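Local coordinates for protein prolyl-ACP dehydrogenase (Oscillatoria sp., PDB 4IRN) that oxidises a prolyl group carried on an acyl carrier protein during anatoxin-a biosynthesis, using FAD in an acyl-CoA dehydrogenase fold, at residues A[157-162]-A[198-203]; A[220-225]-A[260-265]; A[231-236]-A[246-251]. One frame throughout, in Å; residues are numbered along the deposited sequence.

Contact 1: A[157-162]-A[198-203]. With FAD (flavin-adenine dinucleotide), chain I.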
loop_
_atom_site.group_PDB
_atom_site.type_symbol
_atom_site.label_atom_id
_atom_site.label_comp_id
_atom_site.label_asym_id
_atom_site.label_seq_id
_atom_site.Cartn_x
_atom_site.Cartn_y
_atom_site.Cartn_z
ATOM N N ILE A 157 25.748 6.953 32.947
ATOM C CA ILE A 157 24.751 6.532 31.978
ATOM C C ILE A 157 23.421 6.349 32.690
ATOM O O ILE A 157 23.385 5.947 33.855
ATOM C CB ILE A 157 25.233 5.277 31.203
ATOM C CG1 ILE A 157 26.420 5.641 30.306
ATOM C CG2 ILE A 157 24.136 4.642 30.366
ATOM C CD1 ILE A 157 27.635 4.844 30.525
ATOM N N ALA A 158 22.332 6.710 32.015
ATOM C CA ALA A 158 21.010 6.593 32.603
ATOM C C ALA A 158 20.086 5.654 31.819
ATOM O O ALA A 158 20.237 5.487 30.605
ATOM C CB ALA A 158 20.378 7.965 32.780
ATOM N N SER A 159 19.162 5.014 32.548
ATOM C CA SER A 159 18.165 4.093 32.036
ATOM C C SER A 159 16.786 4.569 32.448
ATOM O O SER A 159 16.623 5.184 33.506
ATOM C CB SER A 159 18.411 2.685 32.566
ATOM O OG SER A 159 19.464 2.057 31.858
ATOM N N HIS A 160 15.803 4.302 31.589
ATOM C CA HIS A 160 14.407 4.642 31.794
ATOM C C HIS A 160 13.671 3.304 31.892
ATOM O O HIS A 160 13.598 2.576 30.901
ATOM C CB HIS A 160 13.910 5.514 30.622
ATOM C CG HIS A 160 12.442 5.830 30.631
ATOM N ND1 HIS A 160 11.537 5.003 29.974
ATOM C CD2 HIS A 160 11.769 6.848 31.199
ATOM C CE1 HIS A 160 10.353 5.558 30.157
ATOM N NE2 HIS A 160 10.441 6.662 30.889
ATOM N N ALA A 161 13.215 2.936 33.109
ATOM C CA ALA A 161 12.498 1.679 33.353
ATOM C C ALA A 161 11.049 1.946 33.731
ATOM O O ALA A 161 10.748 2.329 34.868
ATOM C CB ALA A 161 13.194 0.858 34.424
ATOM N N ALA A 162 10.153 1.788 32.729
ATOM C CA ALA A 162 8.717 2.017 32.863
ATOM C C ALA A 162 7.903 0.802 32.484
ATOM O O ALA A 162 7.012 0.435 33.240
ATOM C CB ALA A 162 8.295 3.210 32.033
ATOM N N THR A 198 22.461 -2.664 32.009
ATOM C CA THR A 198 23.708 -3.329 32.399
ATOM C C THR A 198 24.936 -2.389 32.549
ATOM O O THR A 198 25.959 -2.800 33.098
ATOM C CB THR A 198 23.998 -4.537 31.486
ATOM O OG1 THR A 198 23.640 -4.225 30.143
ATOM C CG2 THR A 198 23.267 -5.788 31.934
ATOM N N ILE A 199 24.842 -1.152 32.055
ATOM C CA ILE A 199 25.918 -0.152 32.132
ATOM C C ILE A 199 25.477 1.180 32.775
ATOM O O ILE A 199 26.293 2.086 32.905
ATOM C CB ILE A 199 26.580 0.085 30.753
ATOM C CG1 ILE A 199 25.542 0.568 29.731
ATOM C CG2 ILE A 199 27.284 -1.171 30.267
ATOM C CD1 ILE A 199 26.065 1.201 28.510
ATOM N N ALA A 200 24.198 1.296 33.176
ATOM C CA ALA A 200 23.638 2.509 33.792
ATOM C C ALA A 200 24.111 2.743 35.209
ATOM O O ALA A 200 24.302 1.795 35.968
ATOM C CB ALA A 200 22.122 2.481 33.768
ATOM N N ASP A 201 24.264 4.024 35.567
ATOM C CA ASP A 201 24.676 4.486 36.886
ATOM C C ASP A 201 23.476 5.046 37.647
ATOM O O ASP A 201 23.467 5.013 38.880
ATOM C CB ASP A 201 25.799 5.523 36.770
ATOM C CG ASP A 201 27.064 4.965 36.147
ATOM O OD1 ASP A 201 27.764 4.181 36.827
ATOM O OD2 ASP A 201 27.335 5.279 34.961
ATOM N N LEU A 202 22.459 5.540 36.909
ATOM C CA LEU A 202 21.206 6.069 37.457
ATOM C C LEU A 202 19.989 5.489 36.713
ATOM O O LEU A 202 19.982 5.419 35.477
ATOM C CB LEU A 202 21.199 7.615 37.439
ATOM C CG LEU A 202 20.039 8.335 38.160
ATOM C CD1 LEU A 202 20.155 8.216 39.699
ATOM C CD2 LEU A 202 19.981 9.795 37.757
ATOM N N PHE A 203 18.972 5.068 37.480
ATOM C CA PHE A 203 17.761 4.463 36.951
ATOM C C PHE A 203 16.543 5.341 37.194
ATOM O O PHE A 203 16.269 5.709 38.334
ATOM C CB PHE A 203 17.560 3.067 37.565
ATOM C CG PHE A 203 18.568 2.037 37.106
ATOM C CD1 PHE A 203 19.790 1.897 37.755
ATOM C CD2 PHE A 203 18.284 1.187 36.039
ATOM C CE1 PHE A 203 20.721 0.941 37.327
ATOM C CE2 PHE A 203 19.218 0.232 35.612
ATOM C CZ PHE A 203 20.428 0.114 36.261
HETATM P PA FAD I . 2.105 -5.066 23.882
HETATM O O1A FAD I . 2.000 -3.743 24.532
HETATM O O2A FAD I . 2.054 -6.364 24.671
HETATM O O5B FAD I . 0.936 -5.236 22.836
HETATM C C5B FAD I . 0.896 -6.393 21.984
HETATM C C4B FAD I . 0.442 -5.953 20.618
HETATM O O4B FAD I . -0.935 -5.548 20.681
HETATM C C3B FAD I . 1.245 -4.806 20.002
HETATM O O3B FAD I . 1.842 -5.246 18.792
HETATM C C2B FAD I . 0.242 -3.659 19.789
HETATM O O2B FAD I . 0.247 -3.259 18.428
HETATM C C1B FAD I . -1.125 -4.270 20.099
HETATM N N9A FAD I . -1.954 -3.463 20.994
HETATM C C8A FAD I . -1.850 -3.377 22.357
HETATM N N7A FAD I . -2.688 -2.529 22.904
HETATM C C5A FAD I . -3.396 -2.021 21.830
HETATM C C6A FAD I . -4.433 -1.060 21.735
HETATM N N6A FAD I . -4.959 -0.426 22.785
HETATM N N1A FAD I . -4.907 -0.767 20.504
HETATM C C2A FAD I . -4.390 -1.402 19.450
HETATM N N3A FAD I . -3.428 -2.329 19.421
HETATM C C4A FAD I . -2.960 -2.594 20.642
HETATM N N1 FAD I . 10.541 0.324 27.805
HETATM C C2 FAD I . 11.000 1.046 28.883
HETATM O O2 FAD I . 10.244 1.349 29.806
HETATM N N3 FAD I . 12.339 1.424 28.956
HETATM C C4 FAD I . 13.302 1.136 28.020
HETATM O O4 FAD I . 14.459 1.521 28.192
HETATM C C4X FAD I . 12.821 0.360 26.876
HETATM N N5 FAD I . 13.690 0.014 25.952
HETATM C C5X FAD I . 13.234 -0.781 24.900
HETATM C C6 FAD I . 14.146 -1.155 23.909
HETATM C C7 FAD I . 13.757 -1.929 22.822
HETATM C C7M FAD I . 14.748 -2.233 21.729
HETATM C C8 FAD I . 12.416 -2.365 22.730
HETATM C C8M FAD I . 11.937 -3.200 21.572
HETATM C C9 FAD I . 11.512 -2.011 23.722
HETATM C C9A FAD I . 11.886 -1.220 24.804
HETATM N N10 FAD I . 10.977 -0.824 25.827
HETATM C C10 FAD I . 11.405 -0.024 26.856
HETATM C "C1'" FAD I . 9.596 -1.356 25.807
HETATM C "C2'" FAD I . 8.850 -0.819 24.593
HETATM O "O2'" FAD I . 8.420 0.525 24.794
HETATM C "C3'" FAD I . 7.688 -1.742 24.228
HETATM O "O3'" FAD I . 7.949 -2.346 22.963
HETATM C "C4'" FAD I . 6.320 -1.058 24.193
HETATM O "O4'" FAD I . 6.025 -0.494 25.473
HETATM C "C5'" FAD I . 5.211 -1.967 23.697
HETATM O "O5'" FAD I . 4.969 -3.029 24.635
HETATM P P FAD I . 4.909 -4.551 24.123
HETATM O O1P FAD I . 5.928 -4.821 23.080
HETATM O O2P FAD I . 4.982 -5.193 25.487
HETATM O O3P FAD I . 3.613 -5.013 23.305
#
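The parallel strand pair at the edge of the mixed sheet in the middle, beta-rich domain is where I157 and A158 meet D201 and L202, and the far end of its edge strand carries the flavin. I157 O takes two backbone donors: D201 N at 2.7 Å, approaching tilted from the carbonyl plane, and L202 N at 3.2 Å, nearly along the C=O axis. The D201 carboxylate holds the N of the same residue. With its CG anti to the carbonyl carbon (chi1 -63°), D201 OD2 reaches I157 N at 3.1 Å through its anti lone pair, so the backbone N and O of I157 are both held by 198-203. One residue on, S159 N donates to L202 O (3.1 Å), and the pairs A158-L202 and S159-F203 set the parallel register.

In the acyl-CoA dehydrogenase fold this domain lies between helical domains, and the helix 118-138 covers A158 and H160. On the face bearing S159 and F203, the A200 methyl lies over one face of the F203 ring, offset toward its rim, and also meets S159 OG, which is hydrogen-bonded to T195 O. S159 CB approaches F203 CD2 obliquely at 3.8 Å. The I157 side chain runs past the other strand's loop, its CB and CD1 against I199 O, while W77 of helix 74-83 also touches it.

Past the paired residues, the backbone of 160-162 grips the pyrimidine end of the isoalloxazine: FAD N3 donates to H160 O at 2.6 Å, and A162 N donates to FAD O2 at 3.0 Å. H160 has its imidazole anti to the backbone N (chi1 174°), and FAD N3 lies at the edge of that ring, near its plane.

Contact 2: A[220-225]-A[260-265]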
loop_
_atom_site.group_PDB
_atom_site.type_symbol
_atom_site.label_atom_id
_atom_site.label_comp_id
_atom_site.label_asym_id
_atom_site.label_seq_id
_atom_site.Cartn_x
_atom_site.Cartn_y
_atom_site.Cartn_z
ATOM N N THR A 220 7.558 8.738 40.017
ATOM C CA THR A 220 8.907 8.487 39.485
ATOM C C THR A 220 9.977 8.553 40.584
ATOM O O THR A 220 9.915 9.426 41.455
ATOM C CB THR A 220 9.212 9.445 38.332
ATOM O OG1 THR A 220 8.045 9.601 37.523
ATOM C CG2 THR A 220 10.396 8.990 37.479
ATOM N N PHE A 221 10.968 7.631 40.526
ATOM C CA PHE A 221 12.081 7.528 41.480
ATOM C C PHE A 221 13.419 7.383 40.761
ATOM O O PHE A 221 13.498 6.722 39.719
ATOM C CB PHE A 221 11.866 6.347 42.439
ATOM C CG PHE A 221 10.588 6.439 43.235
ATOM C CD1 PHE A 221 10.550 7.128 44.446
ATOM C CD2 PHE A 221 9.417 5.845 42.775
ATOM C CE1 PHE A 221 9.360 7.237 45.170
ATOM C CE2 PHE A 221 8.223 5.967 43.492
ATOM C CZ PHE A 221 8.204 6.654 44.690
ATOM N N MET A 222 14.471 8.019 41.314
ATOM C CA MET A 222 15.831 7.969 40.765
ATOM C C MET A 222 16.684 7.110 41.670
ATOM O O MET A 222 16.980 7.499 42.797
ATOM C CB MET A 222 16.429 9.373 40.606
ATOM C CG MET A 222 15.617 10.265 39.698
ATOM S SD MET A 222 16.255 11.929 39.518
ATOM C CE MET A 222 15.818 12.611 41.088
ATOM N N ILE A 223 17.018 5.905 41.199
ATOM C CA ILE A 223 17.790 4.952 41.976
ATOM C C ILE A 223 19.166 4.766 41.359
ATOM O O ILE A 223 19.268 4.443 40.171
ATOM C CB ILE A 223 16.995 3.628 42.183
ATOM C CG1 ILE A 223 15.597 3.900 42.829
ATOM C CG2 ILE A 223 17.780 2.627 43.033
ATOM C CD1 ILE A 223 14.532 2.828 42.613
ATOM N N GLU A 224 20.209 4.981 42.158
ATOM C CA GLU A 224 21.587 4.805 41.725
ATOM C C GLU A 224 21.918 3.308 41.568
ATOM O O GLU A 224 21.299 2.467 42.224
ATOM C CB GLU A 224 22.557 5.453 42.725
ATOM C CG GLU A 224 22.632 6.965 42.620
ATOM C CD GLU A 224 23.512 7.667 43.638
ATOM O OE1 GLU A 224 24.469 7.045 44.159
ATOM O OE2 GLU A 224 23.265 8.870 43.882
ATOM N N LYS A 225 22.889 2.996 40.700
ATOM C CA LYS A 225 23.386 1.645 40.430
ATOM C C LYS A 225 23.916 1.025 41.751
ATOM O O LYS A 225 24.419 1.741 42.605
ATOM C CB LYS A 225 24.496 1.751 39.373
ATOM C CG LYS A 225 25.336 0.512 39.114
ATOM C CD LYS A 225 26.528 0.825 38.170
ATOM C CE LYS A 225 27.706 1.529 38.814
ATOM N NZ LYS A 225 28.365 0.734 39.873
ATOM N N ASN A 260 15.194 11.580 46.410
ATOM C CA ASN A 260 15.485 11.023 45.088
ATOM C C ASN A 260 14.223 10.714 44.269
ATOM O O ASN A 260 14.316 10.152 43.179
ATOM C CB ASN A 260 16.442 9.839 45.180
ATOM C CG ASN A 260 17.881 10.175 44.868
ATOM O OD1 ASN A 260 18.379 11.260 45.168
ATOM N ND2 ASN A 260 18.599 9.226 44.284
ATOM N N ARG A 261 13.054 11.130 44.779
ATOM C CA ARG A 261 11.765 10.994 44.107
ATOM C C ARG A 261 11.602 12.168 43.150
ATOM O O ARG A 261 11.633 13.313 43.577
ATOM C CB ARG A 261 10.627 10.955 45.157
ATOM C CG ARG A 261 9.213 10.880 44.610
ATOM C CD ARG A 261 8.170 11.149 45.661
ATOM N NE ARG A 261 8.156 12.571 45.997
ATOM C CZ ARG A 261 7.713 13.084 47.137
ATOM N NH1 ARG A 261 7.340 12.289 48.131
ATOM N NH2 ARG A 261 7.722 14.392 47.326
ATOM N N LEU A 262 11.449 11.884 41.855
ATOM C CA LEU A 262 11.286 12.920 40.829
ATOM C C LEU A 262 9.831 13.387 40.829
ATOM O O LEU A 262 8.920 12.577 40.607
ATOM C CB LEU A 262 11.714 12.402 39.443
ATOM C CG LEU A 262 11.947 13.456 38.367
ATOM C CD1 LEU A 262 13.210 14.253 38.637
ATOM C CD2 LEU A 262 12.050 12.805 37.014
ATOM N N GLY A 263 9.635 14.666 41.164
ATOM C CA GLY A 263 8.321 15.281 41.290
ATOM C C GLY A 263 7.572 14.829 42.530
ATOM O O GLY A 263 8.080 14.033 43.325
ATOM N N GLU A 264 6.343 15.332 42.699
ATOM C CA GLU A 264 5.489 14.971 43.832
ATOM C C GLU A 264 4.821 13.615 43.583
ATOM O O GLU A 264 4.902 13.076 42.471
ATOM C CB GLU A 264 4.419 16.063 44.069
ATOM C CG GLU A 264 4.945 17.340 44.711
ATOM C CD GLU A 264 5.463 17.263 46.140
ATOM O OE1 GLU A 264 5.021 16.370 46.902
ATOM O OE2 GLU A 264 6.284 18.134 46.512
ATOM N N GLU A 265 4.164 13.059 44.627
ATOM C CA GLU A 265 3.410 11.807 44.538
ATOM C C GLU A 265 2.237 12.026 43.573
ATOM O O GLU A 265 1.479 12.996 43.726
ATOM C CB GLU A 265 2.867 11.403 45.917
ATOM C CG GLU A 265 3.850 10.642 46.794
ATOM C CD GLU A 265 3.297 10.100 48.102
ATOM O OE1 GLU A 265 2.098 10.333 48.383
ATOM O OE2 GLU A 265 4.062 9.446 48.853
HETATM O O HOH W 1 6.465 11.533 40.585
#
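F221 and R261 face each other as a non-hydrogen-bonded antiparallel pair where the short strand 261-262 borders strand 218-224, at the other edge of the mixed sheet in the acyl-CoA dehydrogenase middle domain. Backbone bonding is sparse. M222 N donates to N260 O at 2.8 Å, whereas L262 N reaches T220 O from above the carbonyl plane with a bent N-H...O angle of 133°. A water bridges what direct bonds do not: it accepts from T220 N and donates to L262 O and E264 O.

The N260 side chain adds a third link, N260 ND2 giving a hydrogen to M222 O (2.8 Å) and also bonding to Y147 OH. N260 thus clasps M222 at both its N and its O, with the backbone carbonyl on one and the side-chain amide on the other.

Apolar contacts lie on both faces of the pair. T220 and L262 run side by side in the same direction, CB to CB 4.0 Å. M222 SD lies 3.9 Å from L262 CD1, and the bend at chi3 (-74°) lays M222 CE against N260 O and the same methyl. On the face of F221 and R261, the aliphatic part of the arginine passes obliquely by the ring, R261 CG 3.7 Å from F221 CE1, and Y185 also meets that ring. The guanidinium leads away: NH1 bonds to Y185 OH, and R261 NE donates to G263 O in its carbonyl plane, 3.0 Å away.

Contact 3: A[231-236]-A[246-251]; sequences ILSKPI and VPELRL
This is an antiparallel pairing carried on by a serine side chain, I231 and L232 against R250 and L249, at the edge of the four-stranded antiparallel sheet of the acyl-CoA dehydrogenase middle domain. I231 and R250 form the hydrogen-bonded pair, with I231 N to R250 O at 2.9 Å and R250 N to I231 O at 2.8 Å. L232 and L249 follow as the non-hydrogen-bonded pair, L232 CG lying 3.9 Å from L249 CD1 as the two side chains cross. L232 CD2 also meets P247 CG, and F203 of strand 202-208 packs on L232 as well.

At the next position S233 N donates to E248 O. S233 OG, set between its own backbone N and carbonyl carbon (chi1 79°), accepts a hydrogen bond from E248 N at 2.9 Å, nearly straight (170°), while donating to K234 O. It thus takes the N-H that the S233 carbonyl would take in a regular antiparallel pair. P247 CB lies against S233 O, and V246 lies close to the flavin and to T195. The last bond joins I236 N to V246 O, 3.1 Å apart, with the N-H arriving from above the carbonyl plane.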
loop_
_atom_site.group_PDB
_atom_site.type_symbol
_atom_site.label_atom_id
_atom_site.label_comp_id
_atom_site.label_asym_id
_atom_site.label_seq_id
_atom_site.Cartn_x
_atom_site.Cartn_y
_atom_site.Cartn_z
ATOM N N ILE A 231 18.236 -5.754 40.900
ATOM C CA ILE A 231 18.737 -6.942 40.194
ATOM C C ILE A 231 18.581 -6.843 38.678
ATOM O O ILE A 231 17.467 -6.660 38.181
ATOM C CB ILE A 231 18.087 -8.229 40.780
ATOM C CG1 ILE A 231 18.434 -8.367 42.285
ATOM C CG2 ILE A 231 18.492 -9.477 39.982
ATOM C CD1 ILE A 231 17.492 -9.150 43.099
ATOM N N LEU A 232 19.700 -7.006 37.957
ATOM C CA LEU A 232 19.741 -6.959 36.499
ATOM C C LEU A 232 20.092 -8.308 35.888
ATOM O O LEU A 232 20.900 -9.057 36.448
ATOM C CB LEU A 232 20.747 -5.905 36.027
ATOM C CG LEU A 232 20.296 -4.457 36.160
ATOM C CD1 LEU A 232 21.444 -3.579 36.568
ATOM C CD2 LEU A 232 19.667 -3.959 34.866
ATOM N N SER A 233 19.477 -8.613 34.738
ATOM C CA SER A 233 19.723 -9.839 33.990
ATOM C C SER A 233 20.825 -9.568 32.960
ATOM O O SER A 233 21.328 -8.446 32.870
ATOM C CB SER A 233 18.443 -10.291 33.289
ATOM O OG SER A 233 18.196 -9.556 32.100
ATOM N N LYS A 234 21.182 -10.582 32.170
ATOM C CA LYS A 234 22.155 -10.453 31.089
ATOM C C LYS A 234 21.404 -9.721 29.943
ATOM O O LYS A 234 20.169 -9.859 29.856
ATOM C CB LYS A 234 22.599 -11.862 30.647
ATOM C CG LYS A 234 23.880 -11.934 29.832
ATOM C CD LYS A 234 24.141 -13.350 29.306
ATOM C CE LYS A 234 25.176 -13.366 28.203
ATOM N NZ LYS A 234 26.553 -13.145 28.724
ATOM N N PRO A 235 22.081 -8.897 29.094
ATOM C CA PRO A 235 21.351 -8.216 28.009
ATOM C C PRO A 235 20.702 -9.231 27.063
ATOM O O PRO A 235 21.329 -10.231 26.679
ATOM C CB PRO A 235 22.435 -7.380 27.317
ATOM C CG PRO A 235 23.537 -7.273 28.301
ATOM C CD PRO A 235 23.519 -8.571 29.042
ATOM N N ILE A 236 19.429 -8.995 26.738
ATOM C CA ILE A 236 18.646 -9.869 25.866
ATOM C C ILE A 236 19.071 -9.748 24.397
ATOM O O ILE A 236 19.279 -8.648 23.905
ATOM C CB ILE A 236 17.111 -9.659 26.086
ATOM C CG1 ILE A 236 16.690 -9.764 27.588
ATOM C CG2 ILE A 236 16.278 -10.611 25.228
ATOM C CD1 ILE A 236 16.968 -11.193 28.330
ATOM N N VAL A 246 20.119 -4.175 26.340
ATOM C CA VAL A 246 18.736 -4.168 26.820
ATOM C C VAL A 246 18.413 -5.397 27.726
ATOM O O VAL A 246 17.843 -6.396 27.257
ATOM C CB VAL A 246 17.681 -3.929 25.694
ATOM C CG1 VAL A 246 16.282 -3.732 26.276
ATOM C CG2 VAL A 246 18.060 -2.735 24.824
ATOM N N PRO A 247 18.758 -5.325 29.032
ATOM C CA PRO A 247 18.429 -6.436 29.942
ATOM C C PRO A 247 17.061 -6.255 30.627
ATOM O O PRO A 247 16.321 -5.314 30.325
ATOM C CB PRO A 247 19.563 -6.350 30.962
ATOM C CG PRO A 247 19.824 -4.875 31.086
ATOM C CD PRO A 247 19.478 -4.253 29.751
ATOM N N GLU A 248 16.733 -7.152 31.562
ATOM C CA GLU A 248 15.539 -7.032 32.395
ATOM C C GLU A 248 15.988 -6.475 33.726
ATOM O O GLU A 248 17.159 -6.557 34.063
ATOM C CB GLU A 248 14.912 -8.396 32.665
ATOM C CG GLU A 248 14.094 -8.996 31.542
ATOM C CD GLU A 248 13.804 -10.462 31.751
ATOM O OE1 GLU A 248 13.919 -10.957 32.892
ATOM O OE2 GLU A 248 13.391 -11.121 30.776
ATOM N N LEU A 249 15.037 -5.978 34.510
ATOM C CA LEU A 249 15.267 -5.441 35.846
ATOM C C LEU A 249 14.239 -5.982 36.840
ATOM O O LEU A 249 13.055 -6.127 36.504
ATOM C CB LEU A 249 15.246 -3.901 35.808
ATOM C CG LEU A 249 15.458 -3.139 37.116
ATOM C CD1 LEU A 249 16.867 -3.334 37.650
ATOM C CD2 LEU A 249 15.192 -1.675 36.920
ATOM N N ARG A 250 14.702 -6.288 38.061
ATOM C CA ARG A 250 13.855 -6.755 39.168
ATOM C C ARG A 250 14.204 -5.969 40.415
ATOM O O ARG A 250 15.387 -5.772 40.699
ATOM C CB ARG A 250 13.982 -8.269 39.407
ATOM C CG ARG A 250 13.244 -9.078 38.346
ATOM C CD ARG A 250 13.458 -10.577 38.420
ATOM N NE ARG A 250 12.737 -11.264 37.344
ATOM C CZ ARG A 250 12.546 -12.578 37.283
ATOM N NH1 ARG A 250 13.023 -13.371 38.236
ATOM N NH2 ARG A 250 11.872 -13.109 36.272
ATOM N N LEU A 251 13.177 -5.463 41.119
ATOM C CA LEU A 251 13.330 -4.692 42.353
ATOM C C LEU A 251 12.795 -5.517 43.513
ATOM O O LEU A 251 11.616 -5.883 43.512
ATOM C CB LEU A 251 12.609 -3.331 42.264
ATOM C CG LEU A 251 13.058 -2.408 41.141
ATOM C CD1 LEU A 251 11.879 -1.730 40.499
ATOM C CD2 LEU A 251 14.039 -1.385 41.645
#

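How the contacts relate
From the N terminus, contact 1 closes first, bringing 198-203 back beside 157-162 after a loop that holds the hairpin 177-181/184-191. The chain then turns through strand 202-208 into 218-224, which opens contact 2. Before contact 2 closes at 260-265, contact 3 opens and shuts between 231-236 and 246-251, so it is nested inside that longer loop. Contacts 1 and 2 lie in one mixed sheet, at its two edges, joined where F203 N meets I223 O and D201 O meets K225 N. Contact 3 belongs to the antiparallel sheet and packs on contact 1 through T198 against S233 and P247, and F203 against L232.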